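Local atomic coordinates of 2,3-dihydroxybenzoate-AMP ligase (Mycobacterium smegmatis, PDB entry 5KEI), a protein that belongs to the ANL superfamily of AMP-binding enzymes, built from a large N-terminal domain and a smaller C-terminal domain. Residues P480-A486 with C500-N506; G215-A219 with D471-H475; V510-H516 with R529-L533; L134-E139 with L164-H168. One frame throughout, in Å; residues are numbered along the deposited sequence.

In the fold
Contacts 1 and 3 both lie in the small C-terminal domain: their centres are 11 Å apart, and they share the three-stranded sheet in which strand 498-505 lies between strands 482-492 and 532-535. Ala501 N, 2.9 Å from Ala532 O, probably hydrogen-bonds across that seam. Contact 2 bridges the two domains, bringing 215-219, part of the glycine- and threonine-rich P-loop, against helix 469-477. That helix also lies against contact 1, with Glu473 CG 3.7 Å from Ala485 O. Contact 4 belongs to the N-terminal domain, its centre 20 Å from that of contact 2, yet the two touch where Ala219 CB comes 3.6 Å from His136 NE2. Contacts 3 and 4 are farthest apart, with centres 28 Å from each other.

Contact 1 (P480-A486 with C500-N506)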
loop_
_atom_site.group_PDB
_atom_site.type_symbol
_atom_site.label_atom_id
_atom_site.label_comp_id
_atom_site.label_asym_id
_atom_site.label_seq_id
_atom_site.Cartn_x
_atom_site.Cartn_y
_atom_site.Cartn_z
ATOM N N PRO A 480 -7.507 6.313 -22.684
ATOM C CA PRO A 480 -7.283 4.985 -23.278
ATOM C C PRO A 480 -6.390 5.022 -24.520
ATOM O O PRO A 480 -5.819 4.000 -24.896
ATOM C CB PRO A 480 -8.697 4.516 -23.639
ATOM C CG PRO A 480 -9.500 5.778 -23.749
ATOM C CD PRO A 480 -8.929 6.694 -22.709
ATOM N N SER A 481 -6.267 6.184 -25.148
ATOM C CA SER A 481 -5.418 6.309 -26.328
ATOM C C SER A 481 -3.984 6.688 -25.976
ATOM O O SER A 481 -3.078 6.488 -26.778
ATOM C CB SER A 481 -6.006 7.328 -27.309
ATOM O OG SER A 481 -7.222 6.851 -27.874
ATOM N N VAL A 482 -3.778 7.228 -24.779
ATOM C CA VAL A 482 -2.433 7.577 -24.331
ATOM C C VAL A 482 -1.772 6.417 -23.575
ATOM O O VAL A 482 -2.156 6.075 -22.436
ATOM C CB VAL A 482 -2.438 8.822 -23.427
ATOM C CG1 VAL A 482 -1.012 9.213 -23.060
ATOM C CG2 VAL A 482 -3.158 9.975 -24.107
ATOM N N TRP A 483 -0.785 5.807 -24.227
ATOM C CA TRP A 483 -0.013 4.741 -23.614
ATOM C C TRP A 483 1.005 5.308 -22.636
ATOM O O TRP A 483 0.930 5.024 -21.451
ATOM C CB TRP A 483 0.701 3.898 -24.668
ATOM C CG TRP A 483 1.444 2.744 -24.048
ATOM C CD1 TRP A 483 2.797 2.644 -23.854
ATOM C CD2 TRP A 483 0.873 1.540 -23.521
ATOM N NE1 TRP A 483 3.100 1.448 -23.243
ATOM C CE2 TRP A 483 1.933 0.747 -23.033
ATOM C CE3 TRP A 483 -0.434 1.046 -23.424
ATOM C CZ2 TRP A 483 1.732 -0.511 -22.458
ATOM C CZ3 TRP A 483 -0.633 -0.202 -22.857
ATOM C CH2 TRP A 483 0.441 -0.962 -22.378
ATOM N N ALA A 484 1.964 6.081 -23.155
ATOM C CA ALA A 484 2.957 6.810 -22.355
ATOM C C ALA A 484 2.823 8.316 -22.629
ATOM O O ALA A 484 2.343 8.706 -23.692
ATOM C CB ALA A 484 4.366 6.332 -22.677
ATOM N N ALA A 485 3.230 9.160 -21.684
ATOM C CA ALA A 485 3.126 10.611 -21.870
ATOM C C ALA A 485 4.290 11.341 -21.223
ATOM O O ALA A 485 4.788 10.918 -20.184
ATOM C CB ALA A 485 1.813 11.136 -21.309
ATOM N N ALA A 486 4.722 12.438 -21.837
ATOM C CA ALA A 486 5.737 13.308 -21.239
ATOM C C ALA A 486 5.399 14.795 -21.440
ATOM O O ALA A 486 5.298 15.272 -22.566
ATOM C CB ALA A 486 7.109 12.993 -21.812
ATOM N N CYS A 500 4.730 21.165 -23.829
ATOM C CA CYS A 500 4.600 20.227 -24.934
ATOM C C CYS A 500 4.348 18.798 -24.457
ATOM O O CYS A 500 5.190 18.191 -23.771
ATOM C CB CYS A 500 5.834 20.258 -25.824
ATOM S SG CYS A 500 5.489 19.487 -27.405
ATOM N N ALA A 501 3.182 18.269 -24.822
ATOM C CA ALA A 501 2.824 16.888 -24.505
ATOM C C ALA A 501 3.314 15.955 -25.598
ATOM O O ALA A 501 2.744 15.881 -26.688
ATOM C CB ALA A 501 1.319 16.732 -24.306
ATOM N N VAL A 502 4.400 15.269 -25.287
ATOM C CA VAL A 502 4.936 14.231 -26.136
ATOM C C VAL A 502 4.310 12.893 -25.731
ATOM O O VAL A 502 4.529 12.394 -24.630
ATOM C CB VAL A 502 6.474 14.173 -26.037
ATOM C CG1 VAL A 502 7.025 13.265 -27.110
ATOM C CG2 VAL A 502 7.045 15.563 -26.178
ATOM N N VAL A 503 3.533 12.314 -26.634
ATOM C CA VAL A 503 2.695 11.178 -26.303
ATOM C C VAL A 503 2.980 9.946 -27.178
ATOM O O VAL A 503 3.180 10.072 -28.386
ATOM C CB VAL A 503 1.203 11.573 -26.447
ATOM C CG1 VAL A 503 0.275 10.339 -26.367
ATOM C CG2 VAL A 503 0.834 12.625 -25.416
ATOM N N VAL A 504 2.999 8.763 -26.565
ATOM C CA VAL A 504 2.944 7.510 -27.317
ATOM C C VAL A 504 1.510 7.005 -27.342
ATOM O O VAL A 504 0.963 6.634 -26.303
ATOM C CB VAL A 504 3.846 6.433 -26.715
ATOM C CG1 VAL A 504 3.669 5.101 -27.459
ATOM C CG2 VAL A 504 5.284 6.892 -26.734
ATOM N N PHE A 505 0.901 6.994 -28.526
ATOM C CA PHE A 505 -0.502 6.615 -28.653
ATOM C C PHE A 505 -0.704 5.120 -28.718
ATOM O O PHE A 505 0.167 4.366 -29.172
ATOM C CB PHE A 505 -1.135 7.234 -29.895
ATOM C CG PHE A 505 -1.445 8.690 -29.758
ATOM C CD1 PHE A 505 -2.477 9.114 -28.942
ATOM C CD2 PHE A 505 -0.724 9.639 -30.474
ATOM C CE1 PHE A 505 -2.776 10.459 -28.828
ATOM C CE2 PHE A 505 -1.014 10.982 -30.364
ATOM C CZ PHE A 505 -2.046 11.392 -29.539
ATOM N N ASN A 506 -1.884 4.699 -28.281
ATOM C CA ASN A 506 -2.256 3.293 -28.315
ATOM C C ASN A 506 -2.799 2.876 -29.679
ATOM O O ASN A 506 -2.125 2.193 -30.454
ATOM C CB ASN A 506 -3.294 3.010 -27.246
ATOM C CG ASN A 506 -2.976 1.786 -26.469
ATOM O OD1 ASN A 506 -2.303 0.878 -26.961
ATOM N ND2 ASN A 506 -3.455 1.735 -25.245
#
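The segments 480-486 and 500-506 run antiparallel, with Ala486 and Val502 as a hydrogen-bonded pair, Ala485 and Val503 as a non-hydrogen-bonded one, and a classic beta bulge where Trp483 and Ala484 both face Val504. In the bulge, Val504 O takes Trp483 N at 2.8 Å with a C=O...N angle of 168° and Ala484 N more weakly. Past the bulge, Asn506 N reaches Ser481 O at 2.6 Å, and the Asn506 amide turns back so that ND2 donates to Pro480 O at 3.3 Å. Asn506 ND2 also sits 3.6 Å from Trp483 CE3, at the edge of an indole whose plane is turned 65° from the amide. On the face carrying Val482, Val503 and Phe505, Val482 CG1 meets Val503 CG1 at 3.7 Å, the two side chains crossing almost perpendicularly. Val503 swings CG1 to the far side from its own backbone N (chi1 169°), setting that methyl over the centre of the Phe505 ring. Ala484 and Val504 pack on the other face, CB to CB. Trp483 NE1 hydrogen-bonds to Glu423. Helix 549-553 covers Ala486 and Val502 through Ile552, while Leu533 of strand 532-535 backs Val503 and Phe505.

Contact 2 (G215-A219 with D471-H475); sequences GTTGA and DLEEH
Two torsions set up this meeting of Asp471 and Glu474 with the loop 215-219: Asp471 holds CG opposite its backbone N (chi1 -178°), carrying the carboxylate to Thr216 and Thr217, while Glu474 sets CG opposite its carbonyl carbon (chi1 -73°), which lays CG beside the loop. OD1 of Asp471 receives a long, weak hydrogen bond from Thr216 OG1 at 3.5 Å. Asp471 OD1 also lies only 2.8 Å from Thr217 O; both atoms are acceptors, so this closeness is not a bond and is probably unfavourable. The methyl of Thr216 rests on the aliphatic part of Glu474, Thr216 CG2 to Glu474 CG 3.7 Å, and Glu474 CB lies 3.5 Å from Gly218 N. The peptide between Thr217 and Gly218 is modelled as cis, and Gly218 has a positive phi, so the loop makes a sharp turn in front of the helix.

The loop, between strands 207-212 and 222-226, is part of the glycine- and threonine-rich P-loop of ANL enzymes; helix 469-477 comes from the C-terminal domain, making this an interdomain contact at the surface.

Thr217 O stands 3.0 Å above one face of the His475 imidazole, displaced toward the rim, where neither ring nitrogen has the angle to bond it. One helical turn apart, His475 NE2 gives Asp471 OD2 a weak, bent hydrogen bond (3.1 Å, 120°), while His475 ND1 is hydrogen-bonded to Arg522 NE. Glu474 OE2 makes a long, weak ion pair with Arg424.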
loop_
_atom_site.group_PDB
_atom_site.type_symbol
_atom_site.label_atom_id
_atom_site.label_comp_id
_atom_site.label_asym_id
_atom_site.label_seq_id
_atom_site.Cartn_x
_atom_site.Cartn_y
_atom_site.Cartn_z
ATOM N N GLY A 215 -1.116 6.835 -4.156
ATOM C CA GLY A 215 -0.512 7.712 -5.146
ATOM C C GLY A 215 -1.165 9.068 -5.389
ATOM O O GLY A 215 -1.505 9.797 -4.452
ATOM N N THR A 216 -1.327 9.402 -6.668
ATOM C CA THR A 216 -1.824 10.709 -7.085
ATOM C C THR A 216 -3.033 10.632 -8.022
ATOM O O THR A 216 -3.691 9.591 -8.116
ATOM C CB THR A 216 -0.719 11.526 -7.783
ATOM O OG1 THR A 216 -1.187 12.856 -8.038
ATOM C CG2 THR A 216 -0.303 10.867 -9.095
ATOM N N THR A 217 -3.302 11.744 -8.716
ATOM C CA THR A 217 -4.528 11.928 -9.502
ATOM C C THR A 217 -4.299 12.103 -11.013
ATOM O O THR A 217 -4.407 13.217 -11.520
ATOM C CB THR A 217 -5.330 13.184 -9.009
ATOM O OG1 THR A 217 -5.215 13.320 -7.584
ATOM C CG2 THR A 217 -6.811 13.104 -9.412
ATOM N N GLY A 218 -3.989 11.033 -11.744
ATOM C CA GLY A 218 -3.680 9.728 -11.190
ATOM C C GLY A 218 -4.828 8.744 -11.050
ATOM O O GLY A 218 -5.879 9.057 -10.482
ATOM N N ALA A 219 -4.623 7.544 -11.582
ATOM C CA ALA A 219 -5.441 6.395 -11.211
ATOM C C ALA A 219 -4.687 5.618 -10.134
ATOM O O ALA A 219 -3.494 5.348 -10.290
ATOM C CB ALA A 219 -5.737 5.513 -12.422
ATOM N N ASP A 471 1.876 15.480 -12.503
ATOM C CA ASP A 471 0.448 15.248 -12.388
ATOM C C ASP A 471 -0.280 15.526 -13.718
ATOM O O ASP A 471 -1.295 14.889 -14.011
ATOM C CB ASP A 471 -0.160 16.068 -11.246
ATOM C CG ASP A 471 -1.666 15.801 -11.074
ATOM O OD1 ASP A 471 -2.069 14.616 -10.883
ATOM O OD2 ASP A 471 -2.449 16.777 -11.125
ATOM N N LEU A 472 0.240 16.438 -14.534
ATOM C CA LEU A 472 -0.317 16.602 -15.868
ATOM C C LEU A 472 -0.216 15.287 -16.645
ATOM O O LEU A 472 -1.165 14.888 -17.318
ATOM C CB LEU A 472 0.390 17.725 -16.631
ATOM C CG LEU A 472 -0.073 17.887 -18.084
ATOM C CD1 LEU A 472 -1.592 17.970 -18.189
ATOM C CD2 LEU A 472 0.564 19.109 -18.724
ATOM N N GLU A 473 0.941 14.632 -16.539
ATOM C CA GLU A 473 1.204 13.358 -17.200
ATOM C C GLU A 473 0.294 12.258 -16.684
ATOM O O GLU A 473 -0.167 11.424 -17.448
ATOM C CB GLU A 473 2.660 12.936 -17.006
ATOM C CG GLU A 473 3.621 13.603 -17.950
ATOM C CD GLU A 473 5.057 13.575 -17.449
ATOM O OE1 GLU A 473 5.393 12.722 -16.585
ATOM O OE2 GLU A 473 5.850 14.416 -17.931
ATOM N N GLU A 474 0.041 12.246 -15.381
ATOM C CA GLU A 474 -0.840 11.227 -14.831
ATOM C C GLU A 474 -2.265 11.378 -15.381
ATOM O O GLU A 474 -2.927 10.384 -15.650
ATOM C CB GLU A 474 -0.829 11.270 -13.299
ATOM C CG GLU A 474 0.467 10.735 -12.668
ATOM C CD GLU A 474 0.718 9.260 -12.973
ATOM O OE1 GLU A 474 -0.266 8.508 -13.167
ATOM O OE2 GLU A 474 1.902 8.850 -13.013
ATOM N N HIS A 475 -2.715 12.620 -15.555
ATOM C CA HIS A 475 -4.038 12.935 -16.101
ATOM C C HIS A 475 -4.199 12.461 -17.541
ATOM O O HIS A 475 -5.248 11.943 -17.929
ATOM C CB HIS A 475 -4.298 14.456 -16.067
ATOM C CG HIS A 475 -4.710 14.993 -14.727
ATOM N ND1 HIS A 475 -5.910 14.672 -14.135
ATOM C CD2 HIS A 475 -4.095 15.864 -13.892
ATOM C CE1 HIS A 475 -6.011 15.310 -12.980
ATOM N NE2 HIS A 475 -4.923 16.035 -12.810
#

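Contact 3 (V510-H516 with R529-L533)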
loop_
_atom_site.group_PDB
_atom_site.type_symbol
_atom_site.label_atom_id
_atom_site.label_comp_id
_atom_site.label_asym_id
_atom_site.label_seq_id
_atom_site.Cartn_x
_atom_site.Cartn_y
_atom_site.Cartn_z
ATOM N N VAL A 510 -5.000 11.049 -31.260
ATOM C CA VAL A 510 -6.091 11.888 -30.812
ATOM C C VAL A 510 -5.607 13.329 -30.907
ATOM O O VAL A 510 -4.433 13.596 -30.680
ATOM C CB VAL A 510 -6.515 11.486 -29.374
ATOM C CG1 VAL A 510 -6.944 12.673 -28.556
ATOM C CG2 VAL A 510 -7.603 10.409 -29.418
ATOM N N SER A 511 -6.488 14.253 -31.278
ATOM C CA SER A 511 -6.091 15.655 -31.428
ATOM C C SER A 511 -5.929 16.350 -30.079
ATOM O O SER A 511 -6.452 15.884 -29.069
ATOM C CB SER A 511 -7.111 16.414 -32.274
ATOM O OG SER A 511 -8.305 16.634 -31.546
ATOM N N LEU A 512 -5.214 17.470 -30.075
ATOM C CA LEU A 512 -4.986 18.218 -28.850
ATOM C C LEU A 512 -6.314 18.633 -28.230
ATOM O O LEU A 512 -6.470 18.630 -27.011
ATOM C CB LEU A 512 -4.120 19.449 -29.121
ATOM C CG LEU A 512 -3.721 20.312 -27.913
ATOM C CD1 LEU A 512 -2.684 19.589 -27.050
ATOM C CD2 LEU A 512 -3.217 21.700 -28.328
ATOM N N ALA A 513 -7.282 18.971 -29.072
ATOM C CA ALA A 513 -8.557 19.452 -28.567
ATOM C C ALA A 513 -9.314 18.335 -27.867
ATOM O O ALA A 513 -10.040 18.575 -26.909
ATOM C CB ALA A 513 -9.390 20.046 -29.685
ATOM N N GLU A 514 -9.139 17.108 -28.334
ATOM C CA GLU A 514 -9.740 15.977 -27.642
ATOM C C GLU A 514 -9.051 15.749 -26.289
ATOM O O GLU A 514 -9.722 15.636 -25.261
ATOM C CB GLU A 514 -9.695 14.728 -28.524
ATOM C CG GLU A 514 -10.646 14.822 -29.735
ATOM C CD GLU A 514 -10.164 14.055 -30.969
ATOM O OE1 GLU A 514 -9.478 13.016 -30.817
ATOM O OE2 GLU A 514 -10.476 14.500 -32.096
ATOM N N LEU A 515 -7.724 15.726 -26.281
ATOM C CA LEU A 515 -6.976 15.637 -25.028
ATOM C C LEU A 515 -7.336 16.777 -24.077
ATOM O O LEU A 515 -7.456 16.564 -22.872
ATOM C CB LEU A 515 -5.471 15.624 -25.298
ATOM C CG LEU A 515 -4.945 14.274 -25.802
ATOM C CD1 LEU A 515 -3.446 14.292 -26.064
ATOM C CD2 LEU A 515 -5.287 13.180 -24.810
ATOM N N HIS A 516 -7.508 17.984 -24.617
ATOM C CA HIS A 516 -7.958 19.132 -23.818
ATOM C C HIS A 516 -9.335 18.882 -23.189
ATOM O O HIS A 516 -9.556 19.173 -22.018
ATOM C CB HIS A 516 -8.004 20.408 -24.674
ATOM C CG HIS A 516 -6.738 21.208 -24.652
ATOM N ND1 HIS A 516 -6.687 22.513 -24.202
ATOM C CD2 HIS A 516 -5.475 20.895 -25.024
ATOM C CE1 HIS A 516 -5.452 22.961 -24.304
ATOM N NE2 HIS A 516 -4.691 21.997 -24.796
ATOM N N ARG A 529 -2.997 23.065 -19.309
ATOM C CA ARG A 529 -3.192 22.141 -20.411
ATOM C C ARG A 529 -2.068 22.326 -21.414
ATOM O O ARG A 529 -1.517 23.421 -21.519
ATOM C CB ARG A 529 -4.560 22.349 -21.042
ATOM C CG ARG A 529 -5.699 22.154 -20.063
ATOM C CD ARG A 529 -7.035 22.270 -20.765
ATOM N NE ARG A 529 -8.116 22.469 -19.813
ATOM C CZ ARG A 529 -9.240 23.113 -20.093
ATOM N NH1 ARG A 529 -9.424 23.618 -21.307
ATOM N NH2 ARG A 529 -10.172 23.254 -19.161
ATOM N N PRO A 530 -1.693 21.251 -22.128
ATOM C CA PRO A 530 -0.542 21.356 -23.036
ATOM C C PRO A 530 -0.829 22.310 -24.192
ATOM O O PRO A 530 -1.949 22.300 -24.699
ATOM C CB PRO A 530 -0.353 19.921 -23.562
ATOM C CG PRO A 530 -1.269 19.066 -22.779
ATOM C CD PRO A 530 -2.357 19.946 -22.238
ATOM N N ASP A 531 0.158 23.104 -24.592
ATOM C CA ASP A 531 0.010 24.006 -25.726
ATOM C C ASP A 531 0.177 23.257 -27.055
ATOM O O ASP A 531 -0.339 23.683 -28.100
ATOM C CB ASP A 531 1.025 25.155 -25.645
ATOM C CG ASP A 531 0.981 25.889 -24.315
ATOM O OD1 ASP A 531 0.053 26.709 -24.106
ATOM O OD2 ASP A 531 1.888 25.648 -23.479
ATOM N N ALA A 532 0.902 22.141 -27.019
ATOM C CA ALA A 532 1.170 21.381 -28.241
ATOM C C ALA A 532 1.216 19.890 -27.964
ATOM O O ALA A 532 1.542 19.459 -26.863
ATOM C CB ALA A 532 2.468 21.841 -28.876
ATOM N N LEU A 533 0.879 19.102 -28.974
ATOM C CA LEU A 533 0.861 17.654 -28.839
ATOM C C LEU A 533 1.778 17.029 -29.885
ATOM O O LEU A 533 1.662 17.339 -31.068
ATOM C CB LEU A 533 -0.563 17.135 -28.984
ATOM C CG LEU A 533 -0.724 15.635 -29.176
ATOM C CD1 LEU A 533 -0.453 14.902 -27.868
ATOM C CD2 LEU A 533 -2.114 15.350 -29.690
#
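Leu533 is the main bump here, pushing into the hollow between Val510 and Leu515 at the start of helix 512-521. Leu533 CD1 meets Leu515 CD1 at 3.5 Å, the two side chains crossing at nearly a right angle, while Leu533 CD2 presses on the carbonyl oxygen of Val510 and borders Leu512 N. Leu512 answers from the helix. Its chi1 of -177° points CG away from the backbone N and, with chi2 at 72°, the side chain stretches across the chain at Pro530 and Asp531: Leu512 CD1 fits beside Leu533 CB at 3.8 Å and against Pro530 CB, and Leu512 CD2 settles 3.5 Å from Asp531 O. Leu512 and Leu533 thus lie side by side, pointing opposite ways.

One turn on, His516 fills the next hollow as a flat plate. Arg529 CB covers one face in a CH-pi contact, 3.8 Å from the His516 ring centroid, and the guanidinium, whose NH2 hydrogen-bonds to Val524 O, stands nearly perpendicular to the ring. Ser511 and Glu514 close the helix start with a capping box, though its bonds are weak. The whole forms part of the beta-alpha-beta crossover from strand 498-505 through helix 512-521 to strand 532-535.

At the imidazole edge, His516 NE2 donates to Pro530 O (2.8 Å, 161°) in both the ring and carbonyl planes, which fixes the ring's rotation. NE2 therefore carries a proton; with Arg529 NH1 4.1 Å from His516 ND1, a second proton there is probably disfavoured.

Contact 4 (L134-E139 with L164-H168)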
loop_
_atom_site.group_PDB
_atom_site.type_symbol
_atom_site.label_atom_id
_atom_site.label_comp_id
_atom_site.label_asym_id
_atom_site.label_seq_id
_atom_site.Cartn_x
_atom_site.Cartn_y
_atom_site.Cartn_z
ATOM N N LEU A 134 -13.252 2.461 -6.401
ATOM C CA LEU A 134 -13.720 1.086 -6.373
ATOM C C LEU A 134 -14.025 0.563 -7.773
ATOM O O LEU A 134 -13.730 -0.598 -8.093
ATOM C CB LEU A 134 -14.956 0.951 -5.473
ATOM C CG LEU A 134 -14.758 1.070 -3.948
ATOM C CD1 LEU A 134 -15.739 0.181 -3.181
ATOM C CD2 LEU A 134 -13.318 0.787 -3.500
ATOM N N THR A 135 -14.599 1.425 -8.609
ATOM C CA THR A 135 -14.909 1.070 -9.998
ATOM C C THR A 135 -13.648 0.713 -10.774
ATOM O O THR A 135 -13.576 -0.333 -11.411
ATOM C CB THR A 135 -15.657 2.215 -10.701
ATOM O OG1 THR A 135 -17.038 2.134 -10.346
ATOM C CG2 THR A 135 -15.524 2.134 -12.210
ATOM N N HIS A 136 -12.652 1.582 -10.697
ATOM C CA HIS A 136 -11.359 1.331 -11.316
ATOM C C HIS A 136 -10.676 0.090 -10.721
ATOM O O HIS A 136 -10.094 -0.700 -11.463
ATOM C CB HIS A 136 -10.471 2.569 -11.173
ATOM C CG HIS A 136 -9.074 2.376 -11.675
ATOM N ND1 HIS A 136 -8.768 2.324 -13.022
ATOM C CD2 HIS A 136 -7.904 2.250 -11.016
ATOM C CE1 HIS A 136 -7.468 2.159 -13.164
ATOM N NE2 HIS A 136 -6.914 2.111 -11.966
ATOM N N PHE A 137 -10.756 -0.093 -9.399
ATOM C CA PHE A 137 -10.220 -1.318 -8.766
ATOM C C PHE A 137 -10.897 -2.593 -9.312
ATOM O O PHE A 137 -10.214 -3.552 -9.662
ATOM C CB PHE A 137 -10.352 -1.270 -7.234
ATOM C CG PHE A 137 -9.515 -0.194 -6.584
ATOM C CD1 PHE A 137 -8.403 0.320 -7.226
ATOM C CD2 PHE A 137 -9.850 0.310 -5.341
ATOM C CE1 PHE A 137 -7.639 1.326 -6.640
ATOM C CE2 PHE A 137 -9.097 1.309 -4.747
ATOM C CZ PHE A 137 -7.987 1.820 -5.405
ATOM N N ALA A 138 -12.228 -2.588 -9.402
ATOM C CA ALA A 138 -12.982 -3.720 -9.967
ATOM C C ALA A 138 -12.511 -4.079 -11.370
ATOM O O ALA A 138 -12.296 -5.255 -11.683
ATOM C CB ALA A 138 -14.480 -3.411 -9.991
ATOM N N GLU A 139 -12.366 -3.053 -12.206
ATOM C CA GLU A 139 -11.844 -3.204 -13.559
ATOM C C GLU A 139 -10.426 -3.773 -13.598
ATOM O O GLU A 139 -10.138 -4.662 -14.397
ATOM C CB GLU A 139 -11.874 -1.856 -14.285
ATOM C CG GLU A 139 -12.288 -1.942 -15.744
ATOM C CD GLU A 139 -13.099 -0.730 -16.198
ATOM O OE1 GLU A 139 -12.822 0.405 -15.735
ATOM O OE2 GLU A 139 -14.025 -0.922 -17.019
ATOM N N LEU A 164 -21.885 0.144 -8.599
ATOM C CA LEU A 164 -20.699 -0.652 -8.945
ATOM C C LEU A 164 -21.010 -1.876 -9.820
ATOM O O LEU A 164 -20.345 -2.115 -10.831
ATOM C CB LEU A 164 -19.975 -1.128 -7.683
ATOM C CG LEU A 164 -18.654 -1.822 -8.020
ATOM C CD1 LEU A 164 -17.727 -0.837 -8.721
ATOM C CD2 LEU A 164 -17.978 -2.431 -6.794
ATOM N N VAL A 165 -21.998 -2.666 -9.412
ATOM C CA VAL A 165 -22.361 -3.855 -10.166
ATOM C C VAL A 165 -22.998 -3.466 -11.503
ATOM O O VAL A 165 -22.905 -4.220 -12.477
ATOM C CB VAL A 165 -23.329 -4.781 -9.374
ATOM C CG1 VAL A 165 -23.634 -6.036 -10.174
ATOM C CG2 VAL A 165 -22.726 -5.182 -8.027
ATOM N N ARG A 166 -23.633 -2.296 -11.561
ATOM C CA ARG A 166 -24.237 -1.851 -12.815
ATOM C C ARG A 166 -23.163 -1.664 -13.889
ATOM O O ARG A 166 -23.321 -2.114 -15.026
ATOM C CB ARG A 166 -25.018 -0.546 -12.631
ATOM C CG ARG A 166 -25.782 -0.126 -13.883
ATOM C CD ARG A 166 -25.771 1.375 -14.090
ATOM N NE ARG A 166 -24.403 1.881 -14.214
ATOM C CZ ARG A 166 -23.686 1.871 -15.337
ATOM N NH1 ARG A 166 -24.201 1.390 -16.464
ATOM N NH2 ARG A 166 -22.450 2.358 -15.338
ATOM N N SER A 167 -22.066 -1.010 -13.520
ATOM C CA SER A 167 -20.970 -0.757 -14.450
ATOM C C SER A 167 -19.996 -1.937 -14.550
ATOM O O SER A 167 -19.221 -2.035 -15.501
ATOM C CB SER A 167 -20.211 0.506 -14.036
ATOM O OG SER A 167 -19.763 0.394 -12.708
ATOM N N HIS A 168 -20.028 -2.825 -13.564
ATOM C CA HIS A 168 -19.168 -4.001 -13.595
ATOM C C HIS A 168 -19.943 -5.244 -13.190
ATOM O O HIS A 168 -19.928 -5.644 -12.025
ATOM C CB HIS A 168 -17.952 -3.783 -12.704
ATOM C CG HIS A 168 -17.107 -2.632 -13.144
ATOM N ND1 HIS A 168 -16.096 -2.765 -14.072
ATOM C CD2 HIS A 168 -17.142 -1.321 -12.809
ATOM C CE1 HIS A 168 -15.535 -1.587 -14.279
ATOM N NE2 HIS A 168 -16.153 -0.693 -13.529
#
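The imidazole of His168 slots against Thr135, Ala138 and Glu139, meeting each from a different direction. Ala138 CB lies over one face, 4.2 Å from His168 CG and displaced toward the rim. The Thr135 methyl comes at the edge instead, with Thr135 CG2 3.2 Å from His168 NE2, a tight approach in which the two side chains cross at about a right angle. Also at the edge is the Glu139 carboxylate, turned 80° from the ring plane; Glu139 OE2 is 3.2 Å from His168 CE1 but 4.0 Å from His168 ND1, so the acid faces a ring carbon and makes no hydrogen bond with the ring.

Helices 131-141 and 158-167 meet here in the N-terminal domain, flanking a sheet whose parallel strands include 121-124, 145-149 and 173-177. The first helix connects 121-124 to 145-149, the second 145-149 to 173-177, and the first packs on strand 97-101 of the sheet, with Ala138 and Phe137 on Leu99 and Leu134 on Gln101.

Leu164 supplies the apolar side. It turns CG away from its backbone N (chi1 -174°), and with chi2 at 62° Leu164 CD1 comes to Thr135 OG1 at 3.5 Å and to Ala138 CB at 4.3 Å, the Thr135 and Leu164 side chains pointing past one another. The Thr135 hydroxyl has a weak hydrogen bond to Leu131 O within its own helix.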